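Local structure of EscN (Escherichia coli O127:H6, 2OBL) at residues Q72-A78 with L240-L246; A138-M142 with A175-V179; A145-T150 with L203-A207; V196-L200 with P231-V236. The protein belongs to the type III secretion ATPases, P-loop proteins related to the alpha and beta subunits of ATP synthase, and is seen here as its C-terminal domain. The protein carries 1 engineered substitution. One frame throughout, in Å; residues are numbered along the deposited sequence.

Contact 1. Residues Q72-A78 with L240-L246; sequences QRIGIFA and LDGHIVL
The guanidinium of Arg-73 meets the carboxylate of Asp-241 edge-on, the two planes 32° apart. The Phe-77 ring has Leu-240 CD1 at its edge, 3.8 Å from CE2, and Ile-244 O also at the edge. His-243 CB approaches it obliquely, and Arg-237 makes a cation-pi contact. Leu-240 and Asp-241 lie just ahead of strand 242-245, in the central sheet of a P-loop domain. Strand 73-78 runs between this parallel strand and strand 214-222, and the loop that follows it is probably the Walker A loop. Gly-75 N donates to Gly-242 O, Ile-244 N to Gly-75 O, Phe-77 N to Ile-244 O and Leu-246 N to Phe-77 O. On one face Ile-76 CG1 lies 4.1 Å from Ile-244 CB, side by side; helix 84-94 packs on Ile-76. On the other Leu-240 CD1 sits 3.5 Å from Gly-75 CA. Arg-73 is bent at chi2 (83°) and chi3 (47°), which turns NE back to Asp-241. Arg-73 NE forms a salt bridge with Asp-241 OD2 at 2.7 Å; Arg-73 N donates to OD2 from the same face, at 2.9 Å. The longer bond from Arg-73 NH2 ends on Asp-241 OD1, at 3.3 Å.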
loop_
_atom_site.group_PDB
_atom_site.type_symbol
_atom_site.label_atom_id
_atom_site.label_comp_id
_atom_site.label_asym_id
_atom_site.label_seq_id
_atom_site.Cartn_x
_atom_site.Cartn_y
_atom_site.Cartn_z
ATOM N N GLN A 72 6.723 -8.467 -1.134
ATOM C CA GLN A 72 5.353 -8.698 -0.701
ATOM C C GLN A 72 4.370 -7.950 -1.589
ATOM O O GLN A 72 4.706 -6.892 -2.135
ATOM C CB GLN A 72 5.193 -8.195 0.732
ATOM C CG GLN A 72 4.027 -8.766 1.483
ATOM C CD GLN A 72 3.915 -8.203 2.879
ATOM O OE1 GLN A 72 4.648 -7.283 3.242
ATOM N NE2 GLN A 72 2.966 -8.716 3.660
ATOM N N ARG A 73 3.171 -8.525 -1.736
ATOM C CA ARG A 73 2.000 -7.811 -2.256
ATOM C C ARG A 73 1.106 -7.432 -1.083
ATOM O O ARG A 73 0.653 -8.304 -0.333
ATOM C CB ARG A 73 1.214 -8.668 -3.250
ATOM C CG ARG A 73 1.912 -8.873 -4.608
ATOM C CD ARG A 73 2.920 -9.991 -4.539
ATOM N NE ARG A 73 2.328 -11.159 -3.884
ATOM C CZ ARG A 73 1.618 -12.095 -4.506
ATOM N NH1 ARG A 73 1.443 -12.043 -5.826
ATOM N NH2 ARG A 73 1.105 -13.103 -3.812
ATOM N N ILE A 74 0.879 -6.133 -0.910
ATOM C CA ILE A 74 0.197 -5.607 0.276
ATOM C C ILE A 74 -1.006 -4.802 -0.157
ATOM O O ILE A 74 -0.910 -4.016 -1.092
ATOM C CB ILE A 74 1.149 -4.639 1.031
ATOM C CG1 ILE A 74 2.466 -5.341 1.388
ATOM C CG2 ILE A 74 0.457 -4.014 2.248
ATOM C CD1 ILE A 74 3.672 -4.407 1.364
ATOM N N GLY A 75 -2.144 -4.990 0.501
ATOM C CA GLY A 75 -3.314 -4.171 0.194
ATOM C C GLY A 75 -3.556 -3.155 1.300
ATOM O O GLY A 75 -3.354 -3.455 2.477
ATOM N N ILE A 76 -3.989 -1.953 0.934
ATOM C CA ILE A 76 -4.470 -1.000 1.929
ATOM C C ILE A 76 -5.939 -0.743 1.592
ATOM O O ILE A 76 -6.250 -0.295 0.489
ATOM C CB ILE A 76 -3.694 0.335 1.890
ATOM C CG1 ILE A 76 -2.218 0.105 2.260
ATOM C CG2 ILE A 76 -4.375 1.369 2.825
ATOM C CD1 ILE A 76 -1.340 1.373 2.176
ATOM N N PHE A 77 -6.816 -1.056 2.547
ATOM C CA PHE A 77 -8.268 -0.976 2.373
ATOM C C PHE A 77 -8.749 0.262 3.139
ATOM O O PHE A 77 -8.494 0.384 4.333
ATOM C CB PHE A 77 -8.938 -2.231 2.951
ATOM C CG PHE A 77 -8.653 -3.494 2.170
ATOM C CD1 PHE A 77 -9.632 -4.051 1.342
ATOM C CD2 PHE A 77 -7.409 -4.111 2.242
ATOM C CE1 PHE A 77 -9.366 -5.204 0.600
ATOM C CE2 PHE A 77 -7.144 -5.269 1.503
ATOM C CZ PHE A 77 -8.122 -5.804 0.677
ATOM N N ALA A 78 -9.426 1.180 2.453
ATOM C CA ALA A 78 -9.805 2.453 3.057
ATOM C C ALA A 78 -11.008 3.094 2.379
ATOM O O ALA A 78 -11.110 3.115 1.157
ATOM C CB ALA A 78 -8.622 3.418 3.042
ATOM N N LEU A 240 -3.491 -11.406 -1.668
ATOM C CA LEU A 240 -2.472 -10.586 -0.985
ATOM C C LEU A 240 -1.655 -11.338 0.062
ATOM O O LEU A 240 -2.120 -12.333 0.627
ATOM C CB LEU A 240 -3.131 -9.379 -0.321
ATOM C CG LEU A 240 -3.755 -8.326 -1.243
ATOM C CD1 LEU A 240 -4.639 -7.396 -0.395
ATOM C CD2 LEU A 240 -2.690 -7.547 -1.983
ATOM N N ASP A 241 -0.454 -10.830 0.328
ATOM C CA ASP A 241 0.435 -11.338 1.370
ATOM C C ASP A 241 0.303 -10.528 2.660
ATOM O O ASP A 241 0.904 -10.872 3.672
ATOM C CB ASP A 241 1.888 -11.240 0.925
ATOM C CG ASP A 241 2.161 -11.953 -0.391
ATOM O OD1 ASP A 241 1.652 -13.081 -0.564
ATOM O OD2 ASP A 241 2.889 -11.387 -1.241
ATOM N N GLY A 242 -0.459 -9.442 2.615
ATOM C CA GLY A 242 -0.661 -8.630 3.807
ATOM C C GLY A 242 -1.731 -7.610 3.507
ATOM O O GLY A 242 -1.953 -7.270 2.348
ATOM N N HIS A 243 -2.395 -7.121 4.539
ATOM C CA HIS A 243 -3.416 -6.124 4.328
ATOM C C HIS A 243 -3.474 -5.175 5.519
ATOM O O HIS A 243 -3.384 -5.589 6.691
ATOM C CB HIS A 243 -4.783 -6.785 4.050
ATOM C CG HIS A 243 -5.254 -7.674 5.152
ATOM N ND1 HIS A 243 -4.779 -8.956 5.329
ATOM C CD2 HIS A 243 -6.144 -7.461 6.148
ATOM C CE1 HIS A 243 -5.349 -9.490 6.392
ATOM N NE2 HIS A 243 -6.184 -8.607 6.905
ATOM N N ILE A 244 -3.622 -3.897 5.198
ATOM C CA ILE A 244 -3.692 -2.843 6.182
ATOM C C ILE A 244 -5.077 -2.228 6.042
ATOM O O ILE A 244 -5.457 -1.792 4.956
ATOM C CB ILE A 244 -2.653 -1.759 5.874
ATOM C CG1 ILE A 244 -1.239 -2.344 5.917
ATOM C CG2 ILE A 244 -2.787 -0.574 6.826
ATOM C CD1 ILE A 244 -0.893 -2.990 7.246
ATOM N N VAL A 245 -5.812 -2.159 7.134
ATOM C CA VAL A 245 -7.190 -1.674 7.066
ATOM C C VAL A 245 -7.344 -0.370 7.831
ATOM O O VAL A 245 -7.010 -0.307 9.021
ATOM C CB VAL A 245 -8.157 -2.706 7.642
ATOM C CG1 VAL A 245 -9.583 -2.144 7.673
ATOM C CG2 VAL A 245 -8.072 -4.001 6.832
ATOM N N LEU A 246 -7.860 0.657 7.160
ATOM C CA LEU A 246 -8.115 1.944 7.817
ATOM C C LEU A 246 -9.600 2.041 8.099
ATOM O O LEU A 246 -10.410 1.598 7.286
ATOM C CB LEU A 246 -7.712 3.106 6.908
ATOM C CG LEU A 246 -6.330 3.028 6.283
ATOM C CD1 LEU A 246 -5.963 4.368 5.593
ATOM C CD2 LEU A 246 -5.297 2.671 7.338
#

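Contact 2. Residues A138-M142 with A175-V179; sequences ALERM and AARDV. With ACT (acetate ion), chain C.
Met-142 of helix 138-156 lies against Ala-176 and Val-179 of helix 169-182. This is helix-on-helix packing within the P-loop domain. The short segments cross with 133° between their directions, and their axes come within 8.0 Å. The Met-142 chain is extended, with CG anti to the backbone N (chi1 174°), and this carries it obliquely across the second helix, over Ala-176. Met-142 CB lies 4.2 Å from Ala-175 CB. CG then reaches the methyl of Ala-176. Met-142 SD rests 3.8 Å from Ala-176 CA and also touches Val-179 CB. The terminal Met-142 CE ends 3.8 Å from Ala-176 CB.

Small residues let the backbones come close. Ala-138 and Ala-175 have their CA atoms 4.7 Å apart, and Ala-175 CB packs 3.5 Å from Arg-141 CB. Val-179 puts CG2 against the backbone of Ala-138 and Leu-139, while its CG1 meets Leu-139 CD1.

At the polar side the helices are bridged by water. Arg-141 is turned at chi3 (-87°), and one face of its guanidinium lies over Ala-138 CA. Its NE is held by Arg-136 O. NH1 and NH2 each donate to a separate water in the guanidinium plane, and both waters donate to Asp-178 OD2. Asp-178 OD1 forms a salt bridge with Arg-177 NE, which comes from above the carboxylate plane. Arg-177 also grips an acetate ion, probably from the crystallisation liquor, with two nearly straight bonds: NH2 to OXT, and Arg-177 NH1 to acetate O at 2.6 Å.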
loop_
_atom_site.group_PDB
_atom_site.type_symbol
_atom_site.label_atom_id
_atom_site.label_comp_id
_atom_site.label_asym_id
_atom_site.label_seq_id
_atom_site.Cartn_x
_atom_site.Cartn_y
_atom_site.Cartn_z
ATOM N N ALA A 138 -11.506 4.888 -20.540
ATOM C CA ALA A 138 -11.366 3.692 -19.728
ATOM C C ALA A 138 -10.130 2.896 -20.143
ATOM O O ALA A 138 -9.399 2.409 -19.295
ATOM C CB ALA A 138 -12.628 2.838 -19.795
ATOM N N LEU A 139 -9.880 2.780 -21.448
ATOM C CA LEU A 139 -8.713 2.032 -21.930
ATOM C C LEU A 139 -7.404 2.556 -21.346
ATOM O O LEU A 139 -6.525 1.779 -20.963
ATOM C CB LEU A 139 -8.642 2.046 -23.466
ATOM C CG LEU A 139 -7.628 1.079 -24.095
ATOM C CD1 LEU A 139 -7.973 -0.358 -23.768
ATOM C CD2 LEU A 139 -7.555 1.266 -25.603
ATOM N N GLU A 140 -7.271 3.877 -21.281
ATOM C CA GLU A 140 -6.091 4.473 -20.703
ATOM C C GLU A 140 -5.985 4.207 -19.197
ATOM O O GLU A 140 -4.915 3.903 -18.700
ATOM C CB GLU A 140 -6.050 5.972 -20.986
ATOM C CG GLU A 140 -4.648 6.511 -21.014
ATOM C CD GLU A 140 -4.611 8.010 -21.044
ATOM O OE1 GLU A 140 -5.584 8.623 -21.507
ATOM O OE2 GLU A 140 -3.601 8.570 -20.598
ATOM N N ARG A 141 -7.093 4.342 -18.472
ATOM C CA ARG A 141 -7.092 4.071 -17.026
ATOM C C ARG A 141 -6.774 2.595 -16.699
ATOM O O ARG A 141 -6.101 2.279 -15.694
ATOM C CB ARG A 141 -8.416 4.502 -16.397
ATOM C CG ARG A 141 -8.597 6.033 -16.337
ATOM C CD ARG A 141 -9.944 6.432 -15.722
ATOM N NE ARG A 141 -11.010 6.476 -16.725
ATOM C CZ ARG A 141 -12.070 5.668 -16.752
ATOM N NH1 ARG A 141 -12.255 4.740 -15.814
ATOM N NH2 ARG A 141 -12.976 5.805 -17.720
ATOM N N MET A 142 -7.261 1.688 -17.535
ATOM C CA MET A 142 -6.907 0.283 -17.378
ATOM C C MET A 142 -5.424 0.047 -17.674
ATOM O O MET A 142 -4.732 -0.648 -16.922
ATOM C CB MET A 142 -7.752 -0.584 -18.300
ATOM C CG MET A 142 -7.343 -2.042 -18.287
ATOM S SD MET A 142 -8.301 -2.963 -19.477
ATOM C CE MET A 142 -7.853 -4.641 -19.020
ATOM N N ALA A 175 -12.249 0.642 -14.571
ATOM C CA ALA A 175 -11.835 0.939 -15.953
ATOM C C ALA A 175 -11.792 -0.355 -16.778
ATOM O O ALA A 175 -12.319 -0.414 -17.882
ATOM C CB ALA A 175 -10.470 1.645 -15.972
ATOM N N ALA A 176 -11.164 -1.391 -16.230
ATOM C CA ALA A 176 -11.053 -2.665 -16.933
ATOM C C ALA A 176 -12.433 -3.287 -17.187
ATOM O O ALA A 176 -12.652 -3.971 -18.219
ATOM C CB ALA A 176 -10.153 -3.621 -16.135
ATOM N N ARG A 177 -13.361 -3.051 -16.257
ATOM C CA ARG A 177 -14.751 -3.495 -16.414
ATOM C C ARG A 177 -15.354 -2.855 -17.666
ATOM O O ARG A 177 -15.949 -3.539 -18.496
ATOM C CB ARG A 177 -15.583 -3.105 -15.176
ATOM C CG ARG A 177 -17.098 -3.330 -15.300
ATOM C CD ARG A 177 -17.824 -2.516 -14.205
ATOM N NE ARG A 177 -17.620 -1.083 -14.412
ATOM C CZ ARG A 177 -17.779 -0.145 -13.482
ATOM N NH1 ARG A 177 -18.177 -0.480 -12.253
ATOM N NH2 ARG A 177 -17.558 1.144 -13.794
ATOM N N ASP A 178 -15.217 -1.541 -17.766
ATOM C CA ASP A 178 -15.842 -0.796 -18.829
ATOM C C ASP A 178 -15.248 -1.200 -20.173
ATOM O O ASP A 178 -15.981 -1.346 -21.143
ATOM C CB ASP A 178 -15.743 0.700 -18.572
ATOM C CG ASP A 178 -16.603 1.128 -17.398
ATOM O OD1 ASP A 178 -17.480 0.334 -17.005
ATOM O OD2 ASP A 178 -16.415 2.247 -16.890
ATOM N N VAL A 179 -13.941 -1.440 -20.205
ATOM C CA VAL A 179 -13.269 -1.954 -21.424
ATOM C C VAL A 179 -13.802 -3.330 -21.801
ATOM O O VAL A 179 -14.152 -3.578 -22.963
ATOM C CB VAL A 179 -11.738 -2.036 -21.234
ATOM C CG1 VAL A 179 -11.049 -2.725 -22.453
ATOM C CG2 VAL A 179 -11.169 -0.639 -21.002
HETATM C C ACT C . -18.322 2.692 -10.701
HETATM O O ACT C . -18.599 1.483 -10.537
HETATM O OXT ACT C . -18.053 3.068 -11.874
HETATM C CH3 ACT C . -18.322 3.640 -9.535
HETATM O O HOH W 1 -14.558 3.298 -15.142
HETATM O O HOH W 2 -15.555 4.582 -18.211
#

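Contact 3. Residues A145-T150 with L203-A207; sequences AFTATT and LLERA
This is a buried packing contact between helix 138-156 and the C-terminal part of helix 194-204 with the type I turn from Leu-204 to Ala-207. It belongs to the helical layer on the sheet of the P-loop domain: Thr-149 also touches Leu-164 of strand 161-167. Leu-203 forms a CH-pi contact with Phe-146. Leu-203 CD2 stands over the centre of the Phe-146 ring, 3.9 Å from the centroid, while CD1 touches Ala-145 CB. Tyr-172 of helix 169-182 packs on all three residues.

Arg-206 runs across the helix from the turn. Thr-149 CG2 lies over one face of its guanidinium, 3.5 Å from Arg-206 NE. With Thr-149 OG1 beside the backbone N (chi1 -58°), this methyl faces the arginine and the hydroxyl donates to Ala-145 O. A water donates both to that hydroxyl and to Leu-203 O, bridging the segments. The guanidinium has polar partners beyond the segments: NE forms a salt bridge with Glu-153, and NH1 donates to Leu-38 O. Arg-206 NH2 donates to Thr-150 OG1 at 2.9 Å, a bent bond of 136°. Thr-150 OG1 in turn donates to Phe-146 O at 3.0 Å, from above the carbonyl plane.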
loop_
_atom_site.group_PDB
_atom_site.type_symbol
_atom_site.label_atom_id
_atom_site.label_comp_id
_atom_site.label_asym_id
_atom_site.label_seq_id
_atom_site.Cartn_x
_atom_site.Cartn_y
_atom_site.Cartn_z
ATOM N N ALA A 145 -2.274 0.550 -15.069
ATOM C CA ALA A 145 -1.841 -0.462 -14.132
ATOM C C ALA A 145 -0.704 -1.313 -14.731
ATOM O O ALA A 145 0.249 -1.679 -14.040
ATOM C CB ALA A 145 -3.008 -1.353 -13.757
ATOM N N PHE A 146 -0.834 -1.641 -16.006
ATOM C CA PHE A 146 0.170 -2.458 -16.694
ATOM C C PHE A 146 1.409 -1.631 -16.989
ATOM O O PHE A 146 2.526 -2.100 -16.824
ATOM C CB PHE A 146 -0.418 -3.049 -17.974
ATOM C CG PHE A 146 -1.513 -4.043 -17.724
ATOM C CD1 PHE A 146 -1.222 -5.403 -17.655
ATOM C CD2 PHE A 146 -2.832 -3.625 -17.560
ATOM C CE1 PHE A 146 -2.227 -6.339 -17.412
ATOM C CE2 PHE A 146 -3.843 -4.546 -17.306
ATOM C CZ PHE A 146 -3.541 -5.905 -17.234
ATOM N N THR A 147 1.211 -0.390 -17.413
ATOM C CA THR A 147 2.333 0.519 -17.650
ATOM C C THR A 147 3.198 0.672 -16.399
ATOM O O THR A 147 4.426 0.520 -16.446
ATOM C CB THR A 147 1.816 1.895 -18.080
ATOM O OG1 THR A 147 1.265 1.790 -19.401
ATOM C CG2 THR A 147 2.929 2.941 -18.043
ATOM N N ALA A 148 2.549 0.941 -15.275
ATOM C CA ALA A 148 3.249 1.054 -14.002
ATOM C C ALA A 148 4.014 -0.228 -13.674
ATOM O O ALA A 148 5.171 -0.188 -13.276
ATOM C CB ALA A 148 2.252 1.386 -12.893
ATOM N N THR A 149 3.361 -1.363 -13.857
ATOM C CA THR A 149 3.968 -2.645 -13.522
ATOM C C THR A 149 5.206 -2.893 -14.394
ATOM O O THR A 149 6.256 -3.320 -13.909
ATOM C CB THR A 149 2.946 -3.803 -13.600
ATOM O OG1 THR A 149 1.847 -3.536 -12.713
ATOM C CG2 THR A 149 3.601 -5.146 -13.175
ATOM N N THR A 150 5.074 -2.593 -15.674
ATOM C CA THR A 150 6.162 -2.775 -16.639
ATOM C C THR A 150 7.352 -1.880 -16.306
ATOM O O THR A 150 8.499 -2.301 -16.381
ATOM C CB THR A 150 5.660 -2.515 -18.066
ATOM O OG1 THR A 150 4.666 -3.505 -18.384
ATOM C CG2 THR A 150 6.816 -2.636 -19.077
ATOM N N LEU A 203 -1.628 -9.342 -12.816
ATOM C CA LEU A 203 -0.958 -8.128 -12.351
ATOM C C LEU A 203 -0.162 -8.336 -11.069
ATOM O O LEU A 203 0.997 -7.937 -10.969
ATOM C CB LEU A 203 -1.976 -7.012 -12.106
ATOM C CG LEU A 203 -2.408 -6.204 -13.323
ATOM C CD1 LEU A 203 -3.678 -5.424 -12.989
ATOM C CD2 LEU A 203 -1.300 -5.249 -13.773
ATOM N N LEU A 204 -0.788 -8.943 -10.071
ATOM C CA LEU A 204 -0.158 -9.050 -8.765
ATOM C C LEU A 204 1.010 -10.008 -8.774
ATOM O O LEU A 204 1.982 -9.842 -8.010
ATOM C CB LEU A 204 -1.188 -9.449 -7.693
ATOM C CG LEU A 204 -1.838 -8.257 -6.996
ATOM C CD1 LEU A 204 -2.560 -7.352 -7.968
ATOM C CD2 LEU A 204 -2.785 -8.743 -5.883
ATOM N N GLU A 205 0.935 -11.014 -9.643
ATOM C CA GLU A 205 1.980 -12.022 -9.687
ATOM C C GLU A 205 3.273 -11.468 -10.290
ATOM O O GLU A 205 4.318 -12.096 -10.191
ATOM C CB GLU A 205 1.500 -13.288 -10.416
ATOM C CG GLU A 205 0.438 -14.078 -9.628
ATOM C CD GLU A 205 0.056 -15.400 -10.295
ATOM O OE1 GLU A 205 0.766 -15.816 -11.233
ATOM O OE2 GLU A 205 -0.949 -16.027 -9.873
ATOM N N ARG A 206 3.208 -10.277 -10.884
ATOM C CA ARG A 206 4.414 -9.633 -11.416
ATOM C C ARG A 206 5.280 -8.938 -10.358
ATOM O O ARG A 206 6.466 -8.725 -10.567
ATOM C CB ARG A 206 4.067 -8.700 -12.575
ATOM C CG ARG A 206 3.634 -9.475 -13.806
ATOM C CD ARG A 206 2.947 -8.591 -14.817
ATOM N NE ARG A 206 3.875 -7.703 -15.504
ATOM C CZ ARG A 206 3.500 -6.859 -16.460
ATOM N NH1 ARG A 206 2.218 -6.802 -16.826
ATOM N NH2 ARG A 206 4.395 -6.090 -17.053
ATOM N N ALA A 207 4.689 -8.602 -9.214
ATOM C CA ALA A 207 5.462 -8.125 -8.068
ATOM C C ALA A 207 6.190 -9.322 -7.448
ATOM O O ALA A 207 5.817 -10.473 -7.701
ATOM C CB ALA A 207 4.528 -7.481 -7.040
HETATM O O HOH W 3 1.080 -5.212 -10.436
#

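Contact 4. Residues V196-L200 with P231-V236; sequences VFSSL and PIGDEV. With CA (calcium ion), chain B.
Helix 194-204 and helix 231-239 pack side by side in the P-loop domain, next to a calcium site. The short segments run nearly parallel, 26° apart, with axes 10.4 Å from each other. Side chains, not backbones, bridge this distance.

Ile-232 is central. Ile-232 CD1 lies 3.6 Å from Val-196 CG1 and 3.7 Å from Phe-197 CE1. Its other branch, CG2, faces Leu-200 CD1. The chain is turned at both torsions (chi1 -65°, chi2 -58°), which brings CD1 in between Val-196 and the ring. Ala-173 of helix 169-182 also touches Ile-232.

The Phe-197 ring leans across the start of the second helix. Pro-231 O lies in the ring plane at its edge, 3.9 Å from Phe-197 CE1, and CZ touches Pro-231 CB. Glu-235 CG comes obliquely, 3.7 Å from Phe-197 CD1, and the carboxylate beyond it stands almost perpendicular to the ring. Arg-189 makes a cation-pi contact with Phe-197 and a long, weak ion pair with Glu-235. One turn further on, Leu-200 CD1 reaches Glu-235 CB and Val-236 CG2.

Asp-234 takes no part in this packing. It binds the calcium ion through both carboxylate oxygens, Asp-234 OD1 at 2.5 Å, with a water and Asn-229 as further ligands. The chemistry is thus divided around the helix. Carbon groups, including the aliphatic part of Glu-235, meet helix 194-204, while the carboxylate of Asp-234 serves the metal. Two-oxygen binding should favour the ionised form of Asp-234.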
loop_
_atom_site.group_PDB
_atom_site.type_symbol
_atom_site.label_atom_id
_atom_site.label_comp_id
_atom_site.label_asym_id
_atom_site.label_seq_id
_atom_site.Cartn_x
_atom_site.Cartn_y
_atom_site.Cartn_z
ATOM N N VAL A 196 -11.736 -8.925 -15.996
ATOM C CA VAL A 196 -11.192 -8.146 -14.892
ATOM C C VAL A 196 -10.678 -9.103 -13.815
ATOM O O VAL A 196 -9.571 -8.944 -13.304
ATOM C CB VAL A 196 -12.231 -7.178 -14.300
ATOM C CG1 VAL A 196 -11.596 -6.353 -13.180
ATOM C CG2 VAL A 196 -12.776 -6.249 -15.381
ATOM N N PHE A 197 -11.473 -10.119 -13.491
ATOM C CA PHE A 197 -11.052 -11.082 -12.480
ATOM C C PHE A 197 -9.761 -11.795 -12.860
ATOM O O PHE A 197 -8.844 -11.890 -12.052
ATOM C CB PHE A 197 -12.165 -12.073 -12.179
ATOM C CG PHE A 197 -13.352 -11.430 -11.540
ATOM C CD1 PHE A 197 -13.285 -10.977 -10.236
ATOM C CD2 PHE A 197 -14.517 -11.230 -12.267
ATOM C CE1 PHE A 197 -14.380 -10.359 -9.635
ATOM C CE2 PHE A 197 -15.616 -10.631 -11.681
ATOM C CZ PHE A 197 -15.547 -10.184 -10.362
ATOM N N SER A 198 -9.663 -12.248 -14.099
ATOM C CA SER A 198 -8.457 -12.954 -14.505
ATOM C C SER A 198 -7.235 -12.026 -14.565
ATOM O O SER A 198 -6.102 -12.486 -14.437
ATOM C CB SER A 198 -8.684 -13.723 -15.807
ATOM O OG SER A 198 -8.865 -12.846 -16.894
ATOM N N SER A 199 -7.457 -10.716 -14.695
ATOM C CA SER A 199 -6.326 -9.774 -14.781
ATOM C C SER A 199 -5.657 -9.567 -13.424
ATOM O O SER A 199 -4.468 -9.233 -13.350
ATOM C CB SER A 199 -6.759 -8.419 -15.357
ATOM O OG SER A 199 -7.382 -7.619 -14.344
ATOM N N LEU A 200 -6.421 -9.750 -12.348
ATOM C CA LEU A 200 -5.905 -9.437 -11.011
ATOM C C LEU A 200 -4.684 -10.266 -10.621
ATOM O O LEU A 200 -3.657 -9.705 -10.251
ATOM C CB LEU A 200 -7.003 -9.542 -9.938
ATOM C CG LEU A 200 -8.169 -8.563 -10.056
ATOM C CD1 LEU A 200 -9.223 -8.872 -8.990
ATOM C CD2 LEU A 200 -7.661 -7.124 -9.910
ATOM N N PRO A 231 -16.660 -7.375 -5.305
ATOM C CA PRO A 231 -16.039 -8.658 -5.587
ATOM C C PRO A 231 -14.564 -8.540 -6.000
ATOM O O PRO A 231 -13.827 -9.512 -5.885
ATOM C CB PRO A 231 -16.880 -9.206 -6.736
ATOM C CG PRO A 231 -17.376 -8.005 -7.441
ATOM C CD PRO A 231 -17.654 -7.005 -6.337
ATOM N N ILE A 232 -14.156 -7.363 -6.475
ATOM C CA ILE A 232 -12.751 -7.129 -6.843
ATOM C C ILE A 232 -11.909 -7.131 -5.567
ATOM O O ILE A 232 -10.903 -7.842 -5.482
ATOM C CB ILE A 232 -12.581 -5.789 -7.602
ATOM C CG1 ILE A 232 -13.318 -5.836 -8.941
ATOM C CG2 ILE A 232 -11.097 -5.443 -7.792
ATOM C CD1 ILE A 232 -12.856 -6.982 -9.868
ATOM N N GLY A 233 -12.337 -6.360 -4.573
ATOM C CA GLY A 233 -11.639 -6.298 -3.273
ATOM C C GLY A 233 -11.548 -7.690 -2.666
ATOM O O GLY A 233 -10.525 -8.050 -2.074
ATOM N N ASP A 234 -12.617 -8.470 -2.828
ATOM C CA ASP A 234 -12.667 -9.820 -2.244
ATOM C C ASP A 234 -11.604 -10.705 -2.887
ATOM O O ASP A 234 -10.899 -11.433 -2.203
ATOM C CB ASP A 234 -14.045 -10.483 -2.402
ATOM C CG ASP A 234 -15.129 -9.804 -1.580
ATOM O OD1 ASP A 234 -14.832 -8.870 -0.818
ATOM O OD2 ASP A 234 -16.300 -10.200 -1.706
ATOM N N GLU A 235 -11.505 -10.652 -4.208
ATOM C CA GLU A 235 -10.518 -11.455 -4.906
ATOM C C GLU A 235 -9.108 -11.034 -4.498
ATOM O O GLU A 235 -8.247 -11.879 -4.321
ATOM C CB GLU A 235 -10.693 -11.390 -6.441
ATOM C CG GLU A 235 -12.037 -11.968 -6.936
ATOM C CD GLU A 235 -12.299 -13.403 -6.495
ATOM O OE1 GLU A 235 -11.325 -14.165 -6.311
ATOM O OE2 GLU A 235 -13.493 -13.787 -6.371
ATOM N N VAL A 236 -8.899 -9.731 -4.339
ATOM C CA VAL A 236 -7.609 -9.199 -3.920
ATOM C C VAL A 236 -7.256 -9.713 -2.518
ATOM O O VAL A 236 -6.135 -10.171 -2.285
ATOM C CB VAL A 236 -7.617 -7.657 -3.999
ATOM C CG1 VAL A 236 -6.406 -7.062 -3.310
ATOM C CG2 VAL A 236 -7.674 -7.214 -5.485
HETATM CA CA CA B . -17.133 -8.754 0.082
HETATM O O HOH W 4 -16.555 -6.501 -0.745
#

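All four contacts lie in the nucleotide-binding domain, and contacts 2, 3 and 4 are nested along the chain inside the loop closed by contact 1. Contacts 2 and 3 share helix 138-156; contacts 3 and 4 share helix 194-204. Contact 4 leads into contact 1 through the chain, since helix 231-239 is followed by strand 242-245. Contact 1 also touches contact 3, where Arg-73 NH1 lies 3.1 Å from Leu-204 O, a probable hydrogen bond. Contacts 2 and 4 meet where Val-196 CG2 lies 3.4 Å from Arg-177 N. Contacts 1 and 2 stay about 16 Å apart at their nearest atoms. The calcium ion bound in contact 4 is about 9 Å from the nearest atom of the Phe-77 side chain.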